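Local coordinates for protein aminomethyltransferase (PDB 3GIR) that belongs to the aminomethyltransferase (glycine cleavage T-protein) family, pairing a folate-binding-type domain with a C-terminal barrel domain, at residues Ala76-Ile81 / Ser241-Val246; Leu174-Gly179 / Gly220-Leu225; Leu63-Glu68 / Gly247-Asp252; His71-Ala76 / Thr216-Phe221; Leu38-Glu43 / Cys229-Ala234. All blocks are in the same frame, centred on the assembly; numbering follows the deposited sequence. Where two conformers were deposited one is given.

All five interactions lie in the family's folate-binding domain; four of them bring residues 38-81 against residues 216-252, while interaction 2 pairs two strands of the later part. Interactions 1 and 2, centres 9 Å apart, build neighbouring parts of one mixed sheet, in which strands 220-225, 173-178, 76-80 and 243-245 lie side by side. Helix 65-74 serves both interactions 3 and 4 before the chain runs into strand 76-80; interactions 4 and 1 share A76. Strand 220-225 leads into helix 227-238 of interaction 5, and strand 243-245 then leads into helix 248-257 of interaction 3. Interactions 4 and 5 are farthest apart, about 20 Å between centres. The sodium ion sits at the sheet's edge strand, in interaction 1.

Interaction 1. Residues Ala76-Ile81 / Ser241-Val246; sequences AGLFDI and SRVEWV. With NA (sodium ion), chain B.
The carbonyl oxygen of L78 takes the amide N-H of V246 in segment 241-246, with N 2.9 Å from L78 O, and is also approached by the CA-H of W245, whose CA is 3.3 Å from the same oxygen. One step back the ladder repeats, L78 N giving a nearly straight bond (170°) to E244 O at 2.9 Å. The bonds at the A76 end, A76 N to R242 O and E244 N to A76 O, are weak, but R242 O is also held by H71 NE2. This is a parallel pair at the edge of the domain's mixed sheet.

L78 and W245 share one sheet face. With CG of L78 anti to its backbone N (chi1 -172°), CD2 comes over the indole, 3.8 Å from the centroid of the six-membered ring of W245, a CH-pi contact suited to a branched aliphatic chain. Beyond the last bridge, CB of V246 lies over one face of the F79 ring, 3.8 Å from its centroid, a second CH-pi contact. G77, having no side chain, lets V246 CG2 approach to 3.7 Å from G77 CA.

At the outer edge V243 O binds the sodium ion at 2.4 Å, with L238 O, D240 O and three waters completing six ligands. One of those waters links S241 O to E244 OE2, and another reaches E244 OE1, so the acidic side chain lies in the second shell. Backbone oxygens and waters make up the whole site, hard neutral ligands suited to sodium, and the carboxylate of E244 probably adds to its attraction for the cation.

Interaction 2. Residues Leu174-Gly179 / Gly220-Leu225; sequences LLALQG and GFEIAL
Backbone bonds carry the pairing of L175 with I223 and of L177 with F221, the two hydrogen-bonded pairs of an antiparallel ladder. L175 N meets I223 O at 2.9 Å, and I223 N returns to L175 O at 2.8 Å. The L177-F221 pair matches it, with L177 N to F221 O and F221 N to L177 O both at 2.8 Å. These strands lie inside the domain's mixed sheet, where strand 173-178 has strand 76-80 on its other flank.

A side-chain bond is added by Q178. Its chain bends at chi2 (-79°), turning NE2 toward the partner strand, to F221 O at 3.1 Å. The oxygen lies in the plane of the Q178 amide, but NE2 stands above the F221 carbonyl plane, on the face opposite the one L177 N approaches. G220 suits this site: with no side chain there, the amide can lie over its CA, 3.6 Å from NE2 of Q178.

Apolar contact is light on this side, L174 CD1 touching A224 CB at 3.7 Å. L177, F221 and I223 project from the other face and meet helix 182-188, where large apolar side chains suit the packing.

Q178 also bonds T216 through OE1 and S213 O through NE2. Both ends of its buried amide are therefore satisfied, which should fix the flip of the group and tie the strand pair to the 213-216 loop.

Interaction 3. Residues Leu63-Glu68 / Gly247-Asp252; sequences LGVLKE and GLAARD
The flat carboxylate of E68 is met at both oxygens on their anti sides, by donors tilted from its plane: G247 N lies 30° out of it at OE1, and G64 N lies 21° out at OE2. Here the starts of two helices come together, 65-74 with G64 at its N-cap and 248-257 with G247 at its N-cap. One glutamate thus takes an N-H from each N-cap residue, G247 N to OE1 of E68 at 2.8 Å and G64 N to OE2 of E68 at 3.0 Å. The first of these is fairly straight, at 161°.

A water adds a second link, donating to E68 OE1 at 2.7 Å and accepting from A250 N at 2.9 Å. OE2 is engaged further by T60 OG1 and Y61 N, so the buried carboxylate is held round both oxygens. Glutamate has the length for this: beyond CG its chain is extended, so the acid reaches both G64 at the start of its own helix and G247 at the start of the other. Small residues suit the helix interface, because G247 leaves room beside the acid and A250 lets the backbones of V65 and A250 come close, CA to CA 5.2 Å. Nearer the backbone of E68, its CB lies 3.8 Å from CB of A250.

Interaction 4. Residues His71-Ala76 / Thr216-Phe221; sequences HTRAHA and TGEDGF
R73 sends CG away from its own carbonyl carbon (chi1 -67°), then bends at chi2 to -136°, and this swing brings the guanidinium to E218, whose chain is itself bent at chi2. The two side chains cross at about a right angle, their guanidinium and carboxylate planes 45° apart.

One nitrogen does the work. NH1 of R73 makes a salt bridge to OE2 of E218 at 2.8 Å, using the anti lone pair of that oxygen, and a straight bond to T216 O at 2.9 Å. Both acceptors lie near the guanidinium plane, so the group is held edge-on to the loop before strand 220-225. An arginine suits this place because its planar head can serve a carboxylate and a main-chain oxygen together.

The loop is shaped for it. T216 OG1 accepts from E218 N at 3.1 Å, an ST turn that probably helps to place the glutamate, and G217 takes the positive phi at the bend. The strongest partner of that hydroxyl is Q178 of the sheet, while T216 CG2 faces the methyl CG2 of T72 at 4.3 Å.

Both charges have further partners: R73 NH2 pairs with E257 OE1, and E218 OE2 with R389 NH1. With carboxylates and guanidinium groups alternating, the charges of this network, in which E218 is buried, probably balance one another, joining the end of helix 65-74 to the loop, to helix 248-257 and to the C-terminal region.

Interaction 5. Residues Leu38-Glu43 / Cys229-Ala234; sequences LYELHE and CARALA
The methyl of A234 is the apolar centre, where L38 and L41 converge: L41 CD1 lies 3.7 Å from A234 CB, and L38 CD1 lies 4.0 Å from it. The other branch of L38 runs along the backbone of helix 227-238, its CD2 3.6 Å from R231 CA and 4.1 Å from A230 CB. Alanines suit this side of the helix, since their short side chains let the leucine branches reach the main chain.

Helix 39-44 thus lies near helix 227-238, which packs on strand 220-225 of the domain's mixed sheet. The short axes diverge by 31° and come no nearer than 11.1 Å, a gap that the leucines bridge. L38 also meets V173, and L41 and A234 both touch W245.

Farther out, R231 extends from CG to NE with CG anti to its backbone N (chi1 -176°), which lays the guanidinium across L41. The leucine's CD2 sits over the centre of one face, 3.7 Å from R231 CZ, so the flat group packs on a methyl; R231 NE also has a long, weak ion pair with E235. E40 supplies a long salt bridge, OE1 to R231 NH1 at 3.7 Å, with carboxylate and guanidinium planes 71° apart.

Interaction 1. Residues Ala76-Ile81 / Ser241-Val246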
# COMPACT_ATOMS: atom_id res chain seq x y z
N ALA A 76 5.98 15.60 10.09
CA ALA A 76 6.41 14.89 8.89
C ALA A 76 7.21 13.66 9.33
O ALA A 76 8.14 13.75 10.13
CB ALA A 76 7.26 15.79 8.01
N GLY A 77 6.78 12.49 8.87
CA GLY A 77 7.46 11.25 9.16
C GLY A 77 8.20 10.78 7.93
O GLY A 77 7.72 10.89 6.82
N LEU A 78 9.39 10.28 8.16
CA LEU A 78 10.26 9.74 7.11
C LEU A 78 10.30 8.21 7.28
O LEU A 78 10.61 7.67 8.35
CB LEU A 78 11.70 10.30 7.23
CG LEU A 78 12.63 9.94 6.07
CD1 LEU A 78 12.16 10.53 4.70
CD2 LEU A 78 14.11 10.42 6.46
N PHE A 79 9.97 7.51 6.21
CA PHE A 79 9.88 6.06 6.18
C PHE A 79 10.84 5.53 5.13
O PHE A 79 10.79 5.93 3.97
CB PHE A 79 8.47 5.58 5.79
CG PHE A 79 7.33 6.10 6.63
CD1 PHE A 79 6.61 5.25 7.46
CD2 PHE A 79 6.95 7.44 6.54
CE1 PHE A 79 5.54 5.74 8.21
CE2 PHE A 79 5.92 7.90 7.33
CZ PHE A 79 5.24 7.04 8.17
N ASP A 80 11.71 4.59 5.54
CA ASP A 80 12.53 3.91 4.59
C ASP A 80 11.75 2.70 4.06
O ASP A 80 11.53 1.70 4.77
CB ASP A 80 13.86 3.44 5.22
CG ASP A 80 14.80 2.88 4.19
OD1 ASP A 80 14.37 2.63 3.02
OD2 ASP A 80 15.98 2.60 4.55
N ILE A 81 11.31 2.79 2.80
CA ILE A 81 10.52 1.79 2.14
C ILE A 81 11.29 1.21 0.93
O ILE A 81 10.72 0.81 -0.07
CB ILE A 81 9.07 2.30 1.81
CG1 ILE A 81 9.13 3.54 0.99
CG2 ILE A 81 8.31 2.53 3.14
CD1 ILE A 81 7.70 3.90 0.47
N SER A 241 13.85 19.85 11.66
CA SER A 241 13.34 19.58 13.01
C SER A 241 11.89 19.03 13.00
O SER A 241 11.43 18.51 14.00
CB SER A 241 13.45 20.87 13.86
OG SER A 241 12.53 21.81 13.31
N ARG A 242 11.21 19.11 11.87
CA ARG A 242 9.84 18.59 11.72
C ARG A 242 9.83 17.06 11.39
O ARG A 242 8.74 16.50 11.43
CB ARG A 242 9.05 19.34 10.69
CG ARG A 242 8.90 20.83 11.06
CD ARG A 242 8.47 21.64 9.94
NE ARG A 242 9.52 21.81 8.95
CZ ARG A 242 9.49 22.74 7.98
NH1 ARG A 242 8.43 23.55 7.79
NH2 ARG A 242 10.51 22.82 7.18
N VAL A 243 11.01 16.50 11.09
CA VAL A 243 11.10 15.14 10.53
C VAL A 243 11.69 14.17 11.56
O VAL A 243 12.72 14.43 12.18
CB VAL A 243 11.98 15.13 9.28
CG1 VAL A 243 12.10 13.77 8.63
CG2 VAL A 243 11.38 16.07 8.21
N GLU A 244 11.01 13.02 11.69
CA GLU A 244 11.57 11.88 12.41
C GLU A 244 11.41 10.65 11.58
O GLU A 244 10.45 10.53 10.82
CB GLU A 244 10.86 11.68 13.74
CG GLU A 244 10.90 12.89 14.70
CD GLU A 244 12.29 13.15 15.33
OE1 GLU A 244 13.22 12.35 15.20
OE2 GLU A 244 12.47 14.22 15.97
N TRP A 245 12.28 9.67 11.79
CA TRP A 245 12.07 8.33 11.24
C TRP A 245 10.86 7.63 11.92
O TRP A 245 10.61 7.81 13.13
CB TRP A 245 13.23 7.43 11.57
CG TRP A 245 14.49 7.56 10.79
CD1 TRP A 245 15.72 7.88 11.34
CD2 TRP A 245 14.72 7.32 9.40
NE1 TRP A 245 16.67 7.86 10.38
CE2 TRP A 245 16.11 7.52 9.17
CE3 TRP A 245 13.92 6.98 8.33
CZ2 TRP A 245 16.70 7.34 7.91
CZ3 TRP A 245 14.49 6.85 7.09
CH2 TRP A 245 15.89 7.03 6.88
N VAL A 246 10.07 6.96 11.06
CA VAL A 246 8.91 6.20 11.50
C VAL A 246 9.16 4.73 11.09
O VAL A 246 9.50 4.44 9.94
CB VAL A 246 7.67 6.80 10.90
CG1 VAL A 246 6.43 6.03 11.38
CG2 VAL A 246 7.58 8.24 11.35
NA NA B . 14.59 15.84 12.48
O HOH W 1 11.84 3.84 8.46
O HOH W 2 13.46 16.46 14.59
O HOH W 3 15.50 14.14 13.87
O HOH W 4 16.36 17.37 13.38

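Interaction 2. Residues Leu174-Gly179 / Gly220-Leu225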
# COMPACT_ATOMS: atom_id res chain seq x y z
N LEU A 174 13.94 3.97 -1.74
CA LEU A 174 12.64 4.58 -1.77
C LEU A 174 12.34 5.08 -0.37
O LEU A 174 12.39 4.31 0.62
CB LEU A 174 11.53 3.58 -2.20
CG LEU A 174 10.13 4.20 -2.46
CD1 LEU A 174 10.06 5.17 -3.62
CD2 LEU A 174 9.19 3.00 -2.69
N LEU A 175 12.04 6.37 -0.25
CA LEU A 175 11.71 7.04 1.02
C LEU A 175 10.32 7.60 0.90
O LEU A 175 10.00 8.16 -0.11
CB LEU A 175 12.68 8.18 1.35
CG LEU A 175 14.15 7.81 1.38
CD1 LEU A 175 15.04 9.07 1.51
CD2 LEU A 175 14.37 6.92 2.55
N ALA A 176 9.50 7.49 1.92
CA ALA A 176 8.25 8.21 1.99
C ALA A 176 8.38 9.32 3.02
O ALA A 176 8.91 9.14 4.07
CB ALA A 176 7.13 7.24 2.43
N LEU A 177 7.85 10.50 2.67
CA LEU A 177 7.88 11.70 3.56
C LEU A 177 6.42 12.09 3.65
O LEU A 177 5.82 12.56 2.69
CB LEU A 177 8.67 12.84 2.97
CG LEU A 177 8.72 14.09 3.82
CD1 LEU A 177 9.60 13.86 5.08
CD2 LEU A 177 9.33 15.21 2.96
N GLN A 178 5.80 11.93 4.82
CA GLN A 178 4.34 11.95 4.99
C GLN A 178 3.93 12.80 6.17
O GLN A 178 4.56 12.82 7.20
CB GLN A 178 3.79 10.55 5.24
CG GLN A 178 4.17 9.56 4.18
CD GLN A 178 3.29 9.69 2.93
OE1 GLN A 178 2.04 9.57 3.01
NE2 GLN A 178 3.96 9.77 1.75
N GLY A 179 2.81 13.53 6.01
CA GLY A 179 2.26 14.35 7.06
C GLY A 179 1.93 15.79 6.59
O GLY A 179 2.31 16.21 5.49
N GLY A 220 1.69 13.83 1.39
CA GLY A 220 2.99 13.21 1.45
C GLY A 220 3.52 12.92 0.08
O GLY A 220 2.82 13.04 -0.94
N PHE A 221 4.76 12.44 0.09
CA PHE A 221 5.54 12.20 -1.07
C PHE A 221 6.26 10.88 -0.95
O PHE A 221 6.53 10.45 0.17
CB PHE A 221 6.56 13.33 -1.35
CG PHE A 221 5.90 14.67 -1.54
CD1 PHE A 221 5.58 15.12 -2.81
CD2 PHE A 221 5.56 15.41 -0.43
CE1 PHE A 221 4.96 16.37 -2.93
CE2 PHE A 221 4.88 16.60 -0.59
CZ PHE A 221 4.62 17.04 -1.81
N GLU A 222 6.60 10.30 -2.09
CA GLU A 222 7.56 9.18 -2.16
C GLU A 222 8.68 9.61 -3.10
O GLU A 222 8.40 10.17 -4.21
CB GLU A 222 6.92 7.92 -2.63
CG GLU A 222 5.86 7.37 -1.70
CD GLU A 222 5.38 5.97 -2.13
OE1 GLU A 222 5.77 5.41 -3.23
OE2 GLU A 222 4.61 5.43 -1.34
N ILE A 223 9.90 9.33 -2.70
CA ILE A 223 11.09 9.71 -3.48
C ILE A 223 11.94 8.45 -3.74
O ILE A 223 12.36 7.81 -2.79
CB ILE A 223 11.93 10.76 -2.77
CG1 ILE A 223 11.10 11.96 -2.32
CG2 ILE A 223 13.18 11.18 -3.63
CD1 ILE A 223 11.83 12.95 -1.28
N ALA A 224 12.19 8.12 -5.01
CA ALA A 224 12.98 6.99 -5.42
C ALA A 224 14.23 7.56 -6.07
O ALA A 224 14.13 8.48 -6.89
CB ALA A 224 12.23 6.07 -6.42
N LEU A 225 15.37 7.06 -5.67
CA LEU A 225 16.64 7.58 -6.21
C LEU A 225 17.70 6.52 -6.16
O LEU A 225 17.61 5.53 -5.48
CB LEU A 225 17.09 8.85 -5.43
CG LEU A 225 17.68 8.71 -4.03
CD1 LEU A 225 18.23 10.17 -3.63
CD2 LEU A 225 16.65 8.20 -3.00

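Interaction 3. Residues Leu63-Glu68 / Gly247-Asp252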
# COMPACT_ATOMS: atom_id res chain seq x y z
N LEU A 63 11.73 6.83 19.65
CA LEU A 63 10.53 7.65 19.79
C LEU A 63 9.29 6.77 20.13
O LEU A 63 8.50 7.11 21.03
CB LEU A 63 10.27 8.46 18.53
CG LEU A 63 9.09 9.39 18.49
CD1 LEU A 63 9.14 10.37 19.70
CD2 LEU A 63 9.00 10.11 17.12
N GLY A 64 9.17 5.64 19.45
CA GLY A 64 8.24 4.59 19.80
C GLY A 64 7.01 4.58 18.92
O GLY A 64 6.62 5.60 18.32
N VAL A 65 6.37 3.42 18.87
CA VAL A 65 5.29 3.19 17.91
C VAL A 65 4.15 4.22 18.05
O VAL A 65 3.60 4.69 17.02
CB VAL A 65 4.85 1.67 17.93
CG1 VAL A 65 4.09 1.30 19.25
CG2 VAL A 65 4.07 1.33 16.67
N LEU A 66 3.78 4.59 19.27
CA LEU A 66 2.72 5.57 19.48
C LEU A 66 3.11 6.98 18.99
O LEU A 66 2.35 7.58 18.18
CB LEU A 66 2.30 5.58 20.95
CG LEU A 66 1.80 4.28 21.57
CD1 LEU A 66 1.56 4.48 23.11
CD2 LEU A 66 0.55 3.78 20.84
N LYS A 67 4.23 7.50 19.45
CA LYS A 67 4.64 8.85 19.15
C LYS A 67 5.09 8.98 17.67
O LYS A 67 4.95 10.03 17.06
CB LYS A 67 5.67 9.41 20.11
CG LYS A 67 5.10 9.76 21.51
CD LYS A 67 6.15 10.24 22.43
CE LYS A 67 5.52 10.61 23.79
NZ LYS A 67 6.63 10.66 24.82
N GLU A 68 5.56 7.91 17.07
CA GLU A 68 5.95 7.95 15.65
C GLU A 68 4.69 8.12 14.79
O GLU A 68 4.62 8.89 13.83
CB GLU A 68 6.69 6.63 15.24
CG GLU A 68 8.10 6.49 15.78
CD GLU A 68 8.66 5.06 15.71
OE1 GLU A 68 8.44 4.34 14.73
OE2 GLU A 68 9.36 4.65 16.64
N GLY A 247 8.92 3.80 12.00
CA GLY A 247 9.11 2.38 11.81
C GLY A 247 7.91 1.67 11.23
O GLY A 247 6.84 2.26 11.05
N LEU A 248 8.10 0.41 10.89
CA LEU A 248 7.02 -0.37 10.26
C LEU A 248 5.80 -0.53 11.13
O LEU A 248 4.68 -0.64 10.59
CB LEU A 248 7.57 -1.77 9.89
CG LEU A 248 8.33 -1.85 8.56
CD1 LEU A 248 8.38 -3.36 8.23
CD2 LEU A 248 8.02 -0.93 7.25
N ALA A 249 5.96 -0.57 12.47
CA ALA A 249 4.79 -0.70 13.36
C ALA A 249 3.84 0.48 13.21
O ALA A 249 2.64 0.29 13.00
CB ALA A 249 5.15 -1.03 14.82
N ALA A 250 4.41 1.68 13.23
CA ALA A 250 3.63 2.86 13.04
C ALA A 250 3.14 2.98 11.60
O ALA A 250 2.07 3.52 11.36
CB ALA A 250 4.42 4.12 13.50
N ARG A 251 3.99 2.59 10.63
CA ARG A 251 3.50 2.53 9.24
C ARG A 251 2.21 1.71 9.15
O ARG A 251 1.27 2.07 8.45
CB ARG A 251 4.56 1.96 8.31
CG ARG A 251 4.14 1.66 6.91
CD ARG A 251 5.32 1.40 6.07
NE ARG A 251 5.08 0.71 4.80
CZ ARG A 251 4.91 1.32 3.64
NH1 ARG A 251 4.84 2.63 3.58
NH2 ARG A 251 4.79 0.57 2.54
N ASP A 252 2.21 0.57 9.83
CA ASP A 252 1.02 -0.26 9.86
C ASP A 252 -0.22 0.39 10.54
O ASP A 252 -1.31 0.26 10.02
CB ASP A 252 1.36 -1.64 10.52
CG ASP A 252 0.33 -2.69 10.16
OD1 ASP A 252 0.08 -2.91 8.96
OD2 ASP A 252 -0.34 -3.18 11.12
O HOH W 5 6.95 2.06 14.59

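Interaction 4. Residues His71-Ala76 / Thr216-Phe221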
# COMPACT_ATOMS: atom_id res chain seq x y z
N HIS A 71 3.38 11.58 15.46
CA HIS A 71 4.29 12.50 14.78
C HIS A 71 3.97 12.70 13.31
O HIS A 71 3.97 13.83 12.78
CB HIS A 71 5.77 12.12 15.01
CG HIS A 71 6.71 13.09 14.36
ND1 HIS A 71 7.17 14.21 15.02
CD2 HIS A 71 7.23 13.13 13.11
CE1 HIS A 71 7.97 14.89 14.20
NE2 HIS A 71 8.00 14.27 13.03
N THR A 72 3.63 11.61 12.62
CA THR A 72 3.33 11.63 11.21
C THR A 72 2.09 12.44 10.94
O THR A 72 2.02 13.18 9.97
CB THR A 72 3.22 10.18 10.61
OG1 THR A 72 4.43 9.45 10.88
CG2 THR A 72 2.96 10.15 9.15
N ARG A 73 1.10 12.31 11.81
CA ARG A 73 -0.16 13.02 11.59
C ARG A 73 -0.05 14.53 11.96
O ARG A 73 -0.90 15.31 11.50
CB ARG A 73 -1.29 12.36 12.31
CG ARG A 73 -1.67 10.97 11.76
CD ARG A 73 -3.16 10.76 11.63
NE ARG A 73 -3.54 9.39 11.36
CZ ARG A 73 -3.44 8.81 10.17
NH1 ARG A 73 -3.05 9.49 9.11
NH2 ARG A 73 -3.71 7.54 10.05
N ALA A 74 0.91 14.88 12.79
CA ALA A 74 1.10 16.28 13.26
C ALA A 74 2.19 17.06 12.54
O ALA A 74 2.16 18.31 12.52
CB ALA A 74 1.35 16.25 14.77
N HIS A 75 3.15 16.35 11.92
CA HIS A 75 4.41 16.92 11.46
C HIS A 75 4.82 16.27 10.13
O HIS A 75 4.07 16.32 9.18
CB HIS A 75 5.51 16.82 12.55
CG HIS A 75 5.19 17.61 13.78
ND1 HIS A 75 5.09 18.99 13.78
CD2 HIS A 75 4.87 17.19 15.03
CE1 HIS A 75 4.71 19.39 14.99
NE2 HIS A 75 4.57 18.32 15.76
N ALA A 76 5.98 15.60 10.09
CA ALA A 76 6.41 14.89 8.89
C ALA A 76 7.21 13.66 9.33
O ALA A 76 8.14 13.75 10.13
CB ALA A 76 7.26 15.79 8.01
N THR A 216 -0.56 6.58 4.18
CA THR A 216 -0.83 7.14 5.49
C THR A 216 -2.24 7.76 5.62
O THR A 216 -2.73 7.97 6.72
CB THR A 216 0.24 8.17 5.92
OG1 THR A 216 0.18 9.30 5.02
CG2 THR A 216 1.71 7.51 6.05
N GLY A 217 -2.81 8.16 4.51
CA GLY A 217 -4.04 9.01 4.51
C GLY A 217 -3.74 10.48 4.76
O GLY A 217 -4.67 11.30 4.78
N GLU A 218 -2.47 10.84 4.87
CA GLU A 218 -2.02 12.23 4.94
C GLU A 218 -1.57 12.71 3.58
O GLU A 218 -1.43 11.96 2.63
CB GLU A 218 -0.90 12.40 5.96
CG GLU A 218 -1.22 11.97 7.37
CD GLU A 218 -2.25 12.84 8.02
OE1 GLU A 218 -2.31 14.05 7.71
OE2 GLU A 218 -3.05 12.31 8.86
N ASP A 219 -1.29 14.03 3.46
CA ASP A 219 -0.46 14.51 2.36
C ASP A 219 0.91 13.87 2.48
O ASP A 219 1.27 13.42 3.53
CB ASP A 219 -0.40 16.07 2.37
CG ASP A 219 0.27 16.65 1.13
OD1 ASP A 219 0.35 15.98 0.12
OD2 ASP A 219 0.76 17.79 1.21
N GLY A 220 1.69 13.83 1.39
CA GLY A 220 2.99 13.21 1.45
C GLY A 220 3.52 12.92 0.08
O GLY A 220 2.82 13.04 -0.94
N PHE A 221 4.76 12.44 0.09
CA PHE A 221 5.54 12.20 -1.07
C PHE A 221 6.26 10.88 -0.95
O PHE A 221 6.53 10.45 0.17
CB PHE A 221 6.56 13.33 -1.35
CG PHE A 221 5.90 14.67 -1.54
CD1 PHE A 221 5.58 15.12 -2.81
CD2 PHE A 221 5.56 15.41 -0.43
CE1 PHE A 221 4.96 16.37 -2.93
CE2 PHE A 221 4.88 16.60 -0.59
CZ PHE A 221 4.62 17.04 -1.81

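Interaction 5. Residues Leu38-Glu43 / Cys229-Ala234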
# COMPACT_ATOMS: atom_id res chain seq x y z
N LEU A 38 20.24 1.70 3.50
CA LEU A 38 20.46 2.66 4.58
C LEU A 38 20.43 2.04 6.01
O LEU A 38 20.24 2.75 6.98
CB LEU A 38 19.42 3.74 4.48
CG LEU A 38 19.42 4.53 3.17
CD1 LEU A 38 18.32 5.60 3.23
CD2 LEU A 38 20.83 5.15 2.86
N TYR A 39 20.68 0.72 6.09
CA TYR A 39 20.68 0.02 7.38
C TYR A 39 21.47 0.75 8.44
O TYR A 39 21.00 0.93 9.56
CB TYR A 39 21.23 -1.40 7.24
CG TYR A 39 21.44 -2.09 8.57
CD1 TYR A 39 20.38 -2.66 9.24
CD2 TYR A 39 22.69 -2.08 9.19
CE1 TYR A 39 20.53 -3.31 10.47
CE2 TYR A 39 22.86 -2.71 10.47
CZ TYR A 39 21.75 -3.32 11.07
OH TYR A 39 21.86 -3.92 12.28
N GLU A 40 22.68 1.24 8.07
CA GLU A 40 23.49 1.93 9.10
C GLU A 40 22.84 3.19 9.71
O GLU A 40 23.03 3.49 10.90
CB GLU A 40 24.87 2.29 8.52
CG GLU A 40 25.76 1.11 8.35
CD GLU A 40 27.12 1.51 7.69
OE1 GLU A 40 27.52 2.72 7.77
OE2 GLU A 40 27.78 0.63 7.08
N LEU A 41 22.07 3.96 8.91
CA LEU A 41 21.32 5.07 9.44
C LEU A 41 20.30 4.61 10.48
O LEU A 41 20.08 5.32 11.48
CB LEU A 41 20.59 5.90 8.35
CG LEU A 41 21.40 6.68 7.33
CD1 LEU A 41 20.49 7.57 6.43
CD2 LEU A 41 22.46 7.53 8.11
N HIS A 42 19.67 3.49 10.20
CA HIS A 42 18.67 2.97 11.12
C HIS A 42 19.34 2.51 12.41
O HIS A 42 18.81 2.79 13.50
CB HIS A 42 17.81 1.88 10.48
CG HIS A 42 17.13 2.37 9.26
ND1 HIS A 42 16.24 3.42 9.32
CD2 HIS A 42 17.24 2.02 7.96
CE1 HIS A 42 15.79 3.67 8.10
NE2 HIS A 42 16.41 2.87 7.24
N GLU A 43 20.47 1.81 12.28
CA GLU A 43 21.23 1.35 13.44
C GLU A 43 21.65 2.56 14.28
O GLU A 43 21.43 2.59 15.53
CB GLU A 43 22.41 0.50 12.94
CG GLU A 43 22.80 -0.64 13.81
CD GLU A 43 23.69 -0.22 15.00
OE1 GLU A 43 24.44 0.79 14.84
OE2 GLU A 43 23.64 -0.88 16.10
N CYS A 229 23.09 7.99 -3.89
CA CYS A 229 22.64 9.35 -3.55
C CYS A 229 21.79 9.42 -2.29
O CYS A 229 21.54 10.48 -1.74
CB CYS A 229 21.74 9.92 -4.63
SG CYS A 229 22.59 10.18 -6.27
N ALA A 230 21.42 8.24 -1.78
CA ALA A 230 20.35 8.17 -0.82
C ALA A 230 20.72 8.55 0.56
O ALA A 230 19.91 9.14 1.24
CB ALA A 230 19.74 6.75 -0.81
N ARG A 231 21.89 8.13 1.06
CA ARG A 231 22.23 8.42 2.45
C ARG A 231 22.26 9.91 2.70
O ARG A 231 21.71 10.43 3.67
CB ARG A 231 23.54 7.76 2.80
CG ARG A 231 23.96 7.90 4.20
CD ARG A 231 25.40 7.44 4.43
NE ARG A 231 25.79 7.86 5.76
CZ ARG A 231 25.86 7.10 6.85
NH1 ARG A 231 25.62 5.77 6.83
NH2 ARG A 231 26.23 7.71 7.99
N ALA A 232 22.88 10.64 1.79
CA ALA A 232 22.90 12.07 1.91
C ALA A 232 21.51 12.74 1.91
O ALA A 232 21.22 13.64 2.72
CB ALA A 232 23.88 12.68 0.83
N LEU A 233 20.60 12.31 1.05
CA LEU A 233 19.29 12.83 1.04
C LEU A 233 18.56 12.54 2.37
O LEU A 233 17.88 13.38 2.92
CB LEU A 233 18.49 12.27 -0.13
CG LEU A 233 17.01 12.67 -0.18
CD1 LEU A 233 16.84 14.23 -0.22
CD2 LEU A 233 16.19 11.98 -1.28
N ALA A 234 18.63 11.30 2.80
CA ALA A 234 17.96 10.96 4.05
C ALA A 234 18.46 11.75 5.22
O ALA A 234 17.63 12.26 6.00
CB ALA A 234 18.08 9.47 4.34